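Local coordinates for imidazolonepropionase (Unidentified, PDB 2Q09), which catalyses the hydrolytic opening of the imidazolone ring of imidazolone-5-propanoate to N-formimidoyl-L-glutamate, the third step of histidine degradation, at residues T107-R112 with Y144-D150; P187-V191 with F220-Q224. All blocks are in the same frame, centred on the assembly; numbering follows the deposited sequence.

Interaction 1: residues T107-R112 with Y144-D150; sequences TVRATR and YGLTLED. With DI6 (3-[(4S)-2,5-dioxoimidazolidin-4-yl]propanoic acid), chain C.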
ATOM      1  N   THR A 107      -4.038  18.581  -9.516  1.00 22.50           N
ATOM      2  CA  THR A 107      -4.660  17.273  -9.352  1.00 21.32           C
ATOM      3  C   THR A 107      -5.903  17.432  -8.471  1.00 22.57           C
ATOM      4  O   THR A 107      -6.919  16.765  -8.672  1.00 22.78           O
ATOM      5  CB  THR A 107      -3.701  16.266  -8.690  1.00 21.40           C
ATOM      6  OG1 THR A 107      -2.585  16.020  -9.557  1.00 20.82           O
ATOM      7  CG2 THR A 107      -4.417  14.950  -8.438  1.00 21.02           C
ATOM      8  N   VAL A 108      -5.812  18.309  -7.478  1.00 21.82           N
ATOM      9  CA  VAL A 108      -6.942  18.554  -6.590  1.00 23.02           C
ATOM     10  C   VAL A 108      -8.123  19.157  -7.362  1.00 22.24           C
ATOM     11  O   VAL A 108      -9.270  18.723  -7.222  1.00 22.02           O
ATOM     12  CB  VAL A 108      -6.547  19.507  -5.445  1.00 22.24           C
ATOM     13  CG1 VAL A 108      -7.784  19.879  -4.626  1.00 22.46           C
ATOM     14  CG2 VAL A 108      -5.520  18.832  -4.548  1.00 20.60           C
ATOM     15  N   ARG A 109      -7.846  20.153  -8.195  1.00 23.64           N
ATOM     16  CA  ARG A 109      -8.918  20.770  -8.968  1.00 25.19           C
ATOM     17  C   ARG A 109      -9.539  19.767  -9.943  1.00 24.38           C
ATOM     18  O   ARG A 109     -10.762  19.686 -10.075  1.00 23.52           O
ATOM     19  CB  ARG A 109      -8.391  21.988  -9.733  1.00 28.50           C
ATOM     20  CG  ARG A 109      -7.867  23.104  -8.825  1.00 34.23           C
ATOM     21  CD  ARG A 109      -7.566  24.354  -9.629  1.00 39.51           C
ATOM     22  NE  ARG A 109      -6.882  25.397  -8.865  1.00 42.63           N
ATOM     23  CZ  ARG A 109      -7.330  25.930  -7.736  1.00 44.78           C
ATOM     24  NH1 ARG A 109      -8.476  25.522  -7.209  1.00 46.06           N
ATOM     25  NH2 ARG A 109      -6.637  26.885  -7.131  1.00 45.23           N
ATOM     26  N   ALA A 110      -8.697  19.003 -10.625  1.00 22.74           N
ATOM     27  CA  ALA A 110      -9.198  18.017 -11.572  1.00 23.07           C
ATOM     28  C   ALA A 110     -10.027  16.948 -10.858  1.00 21.96           C
ATOM     29  O   ALA A 110     -11.061  16.505 -11.366  1.00 21.27           O
ATOM     30  CB  ALA A 110      -8.033  17.361 -12.317  1.00 22.08           C
ATOM     31  N   THR A 111      -9.570  16.524  -9.681  1.00 21.54           N
ATOM     32  CA  THR A 111     -10.276  15.483  -8.939  1.00 21.49           C
ATOM     33  C   THR A 111     -11.585  15.998  -8.329  1.00 22.30           C
ATOM     34  O   THR A 111     -12.582  15.281  -8.307  1.00 22.17           O
ATOM     35  CB  THR A 111      -9.371  14.867  -7.847  1.00 22.39           C
ATOM     36  OG1 THR A 111      -8.199  14.318  -8.465  1.00 21.51           O
ATOM     37  CG2 THR A 111     -10.092  13.745  -7.104  1.00 21.48           C
ATOM     38  N   ARG A 112     -11.593  17.239  -7.852  1.00 23.24           N
ATOM     39  CA  ARG A 112     -12.824  17.813  -7.298  1.00 22.91           C
ATOM     40  C   ARG A 112     -13.857  17.910  -8.418  1.00 24.36           C
ATOM     41  O   ARG A 112     -15.039  17.617  -8.233  1.00 22.95           O
ATOM     42  CB  ARG A 112     -12.592  19.224  -6.778  1.00 22.24           C
ATOM     43  CG  ARG A 112     -11.796  19.346  -5.507  1.00 20.39           C
ATOM     44  CD  ARG A 112     -11.602  20.824  -5.207  1.00 21.04           C
ATOM     45  NE  ARG A 112     -11.092  21.057  -3.864  1.00 22.44           N
ATOM     46  CZ  ARG A 112     -10.907  22.266  -3.348  1.00 21.95           C
ATOM     47  NH1 ARG A 112     -11.186  23.336  -4.085  1.00 23.05           N
ATOM     48  NH2 ARG A 112     -10.485  22.406  -2.096  1.00 21.54           N
ATOM     49  N   TYR A 144      -6.987  14.079  -2.488  1.00 23.04           N
ATOM     50  CA  TYR A 144      -6.986  14.947  -3.662  1.00 22.65           C
ATOM     51  C   TYR A 144      -8.321  15.692  -3.769  1.00 23.41           C
ATOM     52  O   TYR A 144      -8.630  16.286  -4.810  1.00 22.53           O
ATOM     53  CB  TYR A 144      -6.730  14.141  -4.942  1.00 21.96           C
ATOM     54  CG  TYR A 144      -5.300  13.645  -5.074  1.00 22.47           C
ATOM     55  CD1 TYR A 144      -4.226  14.514  -4.887  1.00 22.84           C
ATOM     56  CD2 TYR A 144      -5.022  12.317  -5.395  1.00 23.32           C
ATOM     57  CE1 TYR A 144      -2.909  14.080  -5.015  1.00 23.68           C
ATOM     58  CE2 TYR A 144      -3.705  11.867  -5.530  1.00 23.41           C
ATOM     59  CZ  TYR A 144      -2.655  12.756  -5.338  1.00 25.16           C
ATOM     60  OH  TYR A 144      -1.357  12.321  -5.483  1.00 26.60           O
ATOM     61  N   GLY A 145      -9.096  15.650  -2.682  1.00 23.06           N
ATOM     62  CA  GLY A 145     -10.386  16.319  -2.661  1.00 23.99           C
ATOM     63  C   GLY A 145     -10.286  17.614  -1.874  1.00 23.70           C
ATOM     64  O   GLY A 145     -10.692  18.677  -2.341  1.00 23.35           O
ATOM     65  N   LEU A 146      -9.722  17.520  -0.675  1.00 22.67           N
ATOM     66  CA  LEU A 146      -9.541  18.675   0.196  1.00 23.49           C
ATOM     67  C   LEU A 146     -10.814  19.490   0.487  1.00 24.91           C
ATOM     68  O   LEU A 146     -10.782  20.728   0.580  1.00 24.02           O
ATOM     69  CB  LEU A 146      -8.422  19.571  -0.352  1.00 22.85           C
ATOM     70  CG  LEU A 146      -7.073  18.836  -0.503  1.00 23.87           C
ATOM     71  CD1 LEU A 146      -5.961  19.856  -0.740  1.00 24.02           C
ATOM     72  CD2 LEU A 146      -6.761  18.020   0.747  1.00 24.46           C
ATOM     73  N   THR A 147     -11.927  18.770   0.606  1.00 24.65           N
ATOM     74  CA  THR A 147     -13.236  19.325   0.978  1.00 25.97           C
ATOM     75  C   THR A 147     -13.889  18.093   1.588  1.00 25.64           C
ATOM     76  O   THR A 147     -13.477  16.974   1.281  1.00 25.73           O
ATOM     77  CB  THR A 147     -14.103  19.778  -0.228  1.00 26.18           C
ATOM     78  OG1 THR A 147     -14.629  18.630  -0.901  1.00 26.11           O
ATOM     79  CG2 THR A 147     -13.277  20.621  -1.204  1.00 23.69           C
ATOM     80  N   LEU A 148     -14.886  18.266   2.445  1.00 25.51           N
ATOM     81  CA  LEU A 148     -15.522  17.101   3.041  1.00 24.18           C
ATOM     82  C   LEU A 148     -16.132  16.188   1.980  1.00 24.23           C
ATOM     83  O   LEU A 148     -15.829  14.991   1.941  1.00 22.31           O
ATOM     84  CB  LEU A 148     -16.596  17.524   4.048  1.00 25.76           C
ATOM     85  CG  LEU A 148     -17.230  16.395   4.877  1.00 26.69           C
ATOM     86  CD1 LEU A 148     -17.832  16.974   6.154  1.00 26.62           C
ATOM     87  CD2 LEU A 148     -18.298  15.664   4.055  1.00 26.59           C
ATOM     88  N   GLU A 149     -16.986  16.741   1.125  1.00 23.69           N
ATOM     89  CA  GLU A 149     -17.636  15.932   0.097  1.00 23.86           C
ATOM     90  C   GLU A 149     -16.670  15.248  -0.870  1.00 23.65           C
ATOM     91  O   GLU A 149     -16.868  14.094  -1.244  1.00 23.09           O
ATOM     92  CB  GLU A 149     -18.630  16.772  -0.713  1.00 26.34           C
ATOM     93  CG  GLU A 149     -19.840  17.229   0.082  1.00 29.94           C
ATOM     94  CD  GLU A 149     -19.616  18.544   0.806  1.00 31.65           C
ATOM     95  OE1 GLU A 149     -18.449  18.966   0.965  1.00 31.32           O
ATOM     96  OE2 GLU A 149     -20.621  19.161   1.220  1.00 34.12           O
ATOM     97  N   ASP A 150     -15.631  15.958  -1.290  1.00 23.26           N
ATOM     98  CA  ASP A 150     -14.697  15.362  -2.238  1.00 24.80           C
ATOM     99  C   ASP A 150     -13.816  14.278  -1.616  1.00 24.38           C
ATOM    100  O   ASP A 150     -13.505  13.287  -2.269  1.00 25.91           O
ATOM    101  CB  ASP A 150     -13.869  16.458  -2.898  1.00 23.13           C
ATOM    102  CG  ASP A 150     -14.724  17.374  -3.773  1.00 24.08           C
ATOM    103  OD1 ASP A 150     -15.285  16.883  -4.776  1.00 21.09           O
ATOM    104  OD2 ASP A 150     -14.850  18.574  -3.456  1.00 24.55           O
TER
HETATM  105  N1  DI6 C 600       4.378  12.859  -0.839  1.00 36.27           N
HETATM  106  C2  DI6 C 600       4.455  12.512  -2.142  1.00 35.80           C
HETATM  107  O2  DI6 C 600       5.461  12.230  -2.769  1.00 34.50           O
HETATM  108  C3  DI6 C 600       3.001  12.532  -2.672  1.00 35.08           C
HETATM  109  N4  DI6 C 600       2.237  12.942  -1.473  1.00 35.79           N
HETATM  110  C5  DI6 C 600       3.115  13.103  -0.463  1.00 36.84           C
HETATM  111  O5  DI6 C 600       2.794  13.426   0.672  1.00 36.98           O
HETATM  112  C6  DI6 C 600       2.853  13.520  -3.820  1.00 33.45           C
HETATM  113  C7  DI6 C 600       1.429  13.575  -4.377  1.00 34.18           C
HETATM  114  C8  DI6 C 600       1.226  14.552  -5.544  1.00 33.76           C
HETATM  115  O9  DI6 C 600       0.197  14.416  -6.235  1.00 33.75           O
HETATM  116  O10 DI6 C 600       2.075  15.450  -5.782  1.00 34.71           O
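Thr107 O is gripped twice by Thr111, whose backbone N and OG1 (2.8 Å from Thr107 O) reach it from opposite faces of its carbonyl plane; both threonines pack on Tyr144. Thr107 CG2 sits over one face of the Tyr144 ring, 3.7 Å from its centroid, in a CH-pi contact. CG2 stands opposite the backbone N (chi1 -65°, measured to OG1) and so falls on the ring, while OG1 is hydrogen-bonded to Arg81 NH1. Tyr144 O meets the helix through carbon: Val108 CA lies 3.3 Å from it in a CA-H...O contact. Beside this, Val108 CG2 touches Leu146 CD1.

Arg112 holds the following turn by its guanidinium edge. NE bonds Gly145 O at 2.9 Å, nearly straight (171°) and in the guanidinium plane; NH2 reaches Leu146 O at 3.2 Å by a more bent bond from above that carbonyl's plane. Thr147 CG2 covers one face of the group, 3.4 Å from Arg112 NH2, and Glu182 pairs with NH1. Thr147 OG1 in turn N-caps helix 148-164, accepting from Asp150 N and donating to Asp150 OD2 at 2.6 Å.

Arg112's two bonds, with packing on Tyr144 and Thr147, thus tie the turn to helix 104-113, consistent with a fixed Tyr144 ring whose OH donates to inhibitor carboxylate oxygen O9, 2.7 Å from Tyr144 OH. Arg81 bonds the same inhibitor through NH2, making Thr107 a second-shell partner of the pocket.

Interaction 2: residues P187-V191 with F220-Q224; sequences PDSWV and FSLAQ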
ATOM      1  N   PRO A 187      -4.479  27.608   7.936  1.00 41.05           N
ATOM      2  CA  PRO A 187      -4.202  26.167   7.969  1.00 40.09           C
ATOM      3  C   PRO A 187      -4.867  25.439   9.132  1.00 39.18           C
ATOM      4  O   PRO A 187      -5.359  24.317   8.982  1.00 38.55           O
ATOM      5  CB  PRO A 187      -2.682  26.118   8.075  1.00 41.12           C
ATOM      6  CG  PRO A 187      -2.254  27.341   7.335  1.00 41.65           C
ATOM      7  CD  PRO A 187      -3.219  28.370   7.845  1.00 41.58           C
ATOM      8  N   ASP A 188      -4.872  26.085  10.293  1.00 38.37           N
ATOM      9  CA  ASP A 188      -5.461  25.505  11.494  1.00 37.64           C
ATOM     10  C   ASP A 188      -6.965  25.350  11.387  1.00 37.17           C
ATOM     11  O   ASP A 188      -7.560  24.488  12.026  1.00 36.80           O
ATOM     12  CB  ASP A 188      -5.112  26.365  12.707  1.00 39.49           C
ATOM     13  CG  ASP A 188      -3.655  26.247  13.089  1.00 41.87           C
ATOM     14  OD1 ASP A 188      -2.974  27.285  13.207  1.00 44.10           O
ATOM     15  OD2 ASP A 188      -3.188  25.106  13.273  1.00 42.58           O
ATOM     16  N   SER A 189      -7.581  26.191  10.567  1.00 36.74           N
ATOM     17  CA  SER A 189      -9.016  26.134  10.368  1.00 37.49           C
ATOM     18  C   SER A 189      -9.323  24.863   9.581  1.00 36.08           C
ATOM     19  O   SER A 189     -10.341  24.208   9.810  1.00 36.24           O
ATOM     20  CB  SER A 189      -9.486  27.372   9.603  1.00 38.24           C
ATOM     21  OG  SER A 189     -10.882  27.557   9.752  1.00 42.28           O
ATOM     22  N   TRP A 190      -8.425  24.518   8.662  1.00 34.88           N
ATOM     23  CA  TRP A 190      -8.589  23.320   7.845  1.00 33.68           C
ATOM     24  C   TRP A 190      -8.430  22.102   8.752  1.00 33.95           C
ATOM     25  O   TRP A 190      -9.156  21.121   8.626  1.00 34.19           O
ATOM     26  CB  TRP A 190      -7.541  23.303   6.721  1.00 33.07           C
ATOM     27  CG  TRP A 190      -7.505  22.026   5.931  1.00 32.04           C
ATOM     28  CD1 TRP A 190      -6.410  21.244   5.692  1.00 32.72           C
ATOM     29  CD2 TRP A 190      -8.613  21.376   5.288  1.00 31.40           C
ATOM     30  NE1 TRP A 190      -6.766  20.144   4.943  1.00 31.40           N
ATOM     31  CE2 TRP A 190      -8.110  20.201   4.683  1.00 32.50           C
ATOM     32  CE3 TRP A 190      -9.981  21.672   5.167  1.00 31.38           C
ATOM     33  CZ2 TRP A 190      -8.925  19.320   3.963  1.00 30.55           C
ATOM     34  CZ3 TRP A 190     -10.795  20.791   4.449  1.00 29.87           C
ATOM     35  CH2 TRP A 190     -10.260  19.630   3.857  1.00 30.78           C
ATOM     36  N   VAL A 191      -7.478  22.165   9.673  1.00 35.18           N
ATOM     37  CA  VAL A 191      -7.261  21.064  10.599  1.00 35.23           C
ATOM     38  C   VAL A 191      -8.520  20.848  11.444  1.00 35.82           C
ATOM     39  O   VAL A 191      -8.921  19.708  11.683  1.00 35.17           O
ATOM     40  CB  VAL A 191      -6.047  21.331  11.520  1.00 36.11           C
ATOM     41  CG1 VAL A 191      -5.924  20.219  12.555  1.00 34.82           C
ATOM     42  CG2 VAL A 191      -4.775  21.405  10.683  1.00 35.69           C
ATOM     43  N   PHE A 220       2.012  19.484   6.916  1.00 40.27           N
ATOM     44  CA  PHE A 220       1.396  19.817   8.193  1.00 38.94           C
ATOM     45  C   PHE A 220       2.415  19.644   9.309  1.00 38.54           C
ATOM     46  O   PHE A 220       3.213  18.712   9.293  1.00 37.05           O
ATOM     47  CB  PHE A 220       0.167  18.934   8.432  1.00 39.26           C
ATOM     48  CG  PHE A 220      -0.994  19.287   7.553  1.00 39.91           C
ATOM     49  CD1 PHE A 220      -1.941  20.216   7.971  1.00 40.86           C
ATOM     50  CD2 PHE A 220      -1.102  18.744   6.278  1.00 39.57           C
ATOM     51  CE1 PHE A 220      -2.974  20.609   7.124  1.00 40.82           C
ATOM     52  CE2 PHE A 220      -2.131  19.132   5.425  1.00 39.81           C
ATOM     53  CZ  PHE A 220      -3.067  20.067   5.850  1.00 40.26           C
ATOM     54  N   SER A 221       2.395  20.563  10.266  1.00 38.70           N
ATOM     55  CA  SER A 221       3.328  20.518  11.387  1.00 38.05           C
ATOM     56  C   SER A 221       3.048  19.338  12.302  1.00 37.55           C
ATOM     57  O   SER A 221       2.038  18.648  12.165  1.00 36.71           O
ATOM     58  CB  SER A 221       3.250  21.808  12.203  1.00 38.75           C
ATOM     59  OG  SER A 221       2.050  21.858  12.955  1.00 37.81           O
ATOM     60  N   LEU A 222       3.961  19.115  13.239  1.00 37.05           N
ATOM     61  CA  LEU A 222       3.841  18.034  14.201  1.00 36.70           C
ATOM     62  C   LEU A 222       2.608  18.284  15.076  1.00 36.45           C
ATOM     63  O   LEU A 222       1.863  17.362  15.397  1.00 36.39           O
ATOM     64  CB  LEU A 222       5.109  17.979  15.056  1.00 37.83           C
ATOM     65  CG  LEU A 222       5.356  16.781  15.970  1.00 38.54           C
ATOM     66  CD1 LEU A 222       5.588  15.523  15.133  1.00 38.45           C
ATOM     67  CD2 LEU A 222       6.567  17.068  16.841  1.00 37.99           C
ATOM     68  N   ALA A 223       2.393  19.540  15.446  1.00 36.44           N
ATOM     69  CA  ALA A 223       1.252  19.907  16.281  1.00 35.85           C
ATOM     70  C   ALA A 223      -0.066  19.661  15.551  1.00 35.61           C
ATOM     71  O   ALA A 223      -0.994  19.095  16.118  1.00 35.33           O
ATOM     72  CB  ALA A 223       1.360  21.373  16.701  1.00 35.35           C
ATOM     73  N   GLN A 224      -0.141  20.083  14.295  1.00 35.58           N
ATOM     74  CA  GLN A 224      -1.353  19.892  13.511  1.00 35.19           C
ATOM     75  C   GLN A 224      -1.573  18.411  13.242  1.00 34.60           C
ATOM     76  O   GLN A 224      -2.710  17.953  13.141  1.00 34.06           O
ATOM     77  CB  GLN A 224      -1.245  20.659  12.199  1.00 35.77           C
ATOM     78  CG  GLN A 224      -1.042  22.149  12.406  1.00 38.03           C
ATOM     79  CD  GLN A 224      -0.811  22.889  11.112  1.00 39.21           C
ATOM     80  OE1 GLN A 224       0.013  22.485  10.294  1.00 41.25           O
ATOM     81  NE2 GLN A 224      -1.531  23.987  10.922  1.00 39.29           N
TER
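Gln224 and Asp188 make the polar link between the starts of two helices: Gln224 NE2 donates to Asp188 OD2 at 3.1 Å in a nearly straight bond. The donor keeps the oxygen in its own amide plane but comes down on it from above the carboxylate plane, the two flat groups being turned 74° apart. The other end of the amide is held within its own segment, where Ser221 N gives a hydrogen to Gln224 OE1 at 3.1 Å, in the carbonyl plane and on a lone pair. With one end donating and the other accepting, the amide has its rotation fixed. Ser221 OG accepts from Gln224 N at 3.1 Å, completing a capping box at the start of helix 222-234. A leucine in place of Gln224 would probably leave Asp188 without this donor and Ser221 N without its side-chain acceptor, reducing the capping box to the single bond from the backbone N to Ser221 OG.

Apolar packing lies alongside these bonds. Val191 CG2 sits 3.9 Å from Gln224 CB and 4.1 Å from Phe220 CE1, while Pro187 CB backs the amide at 3.7 Å from Gln224 NE2.

The aromatic pair meets rim to rim. Trp190 leaves its helix with CG anti to the backbone N (chi1 172°), which brings the five-membered ring to Phe220, and Trp190 CD1 approaches Phe220 CZ to 3.5 Å. The ring planes are 38° apart, and neither ring covers the other's face. Tyr183 meets the indole as well, and Val179 touches Phe220.

Helices 187-204 and 222-234 follow the parallel, paired strands 168-176 and 210-213, so the contact joins the beginnings of two successive outer helices of the TIM-barrel amidohydrolase fold.

The two contacts follow one another along the chain, their centres 18 Å apart, and Trp190 joins them: its CH2 lies 3.4 Å from Leu146 C and 3.8 Å from Thr147 N. The indole thus packs on the turn of interaction 1 with its six-membered ring and on Phe220 of interaction 2 with its five-membered ring. Their relation to the inhibitor differs. Tyr144 of interaction 1 binds it directly, its side chain about 7 Å from the iron, whereas the side chain of Phe220 of interaction 2 is about 9 Å from the ligand. His177 stands nearer, bonding the ligand through NE2 and meeting the Tyr144 ring, its side chain about 6 Å from that of Phe220.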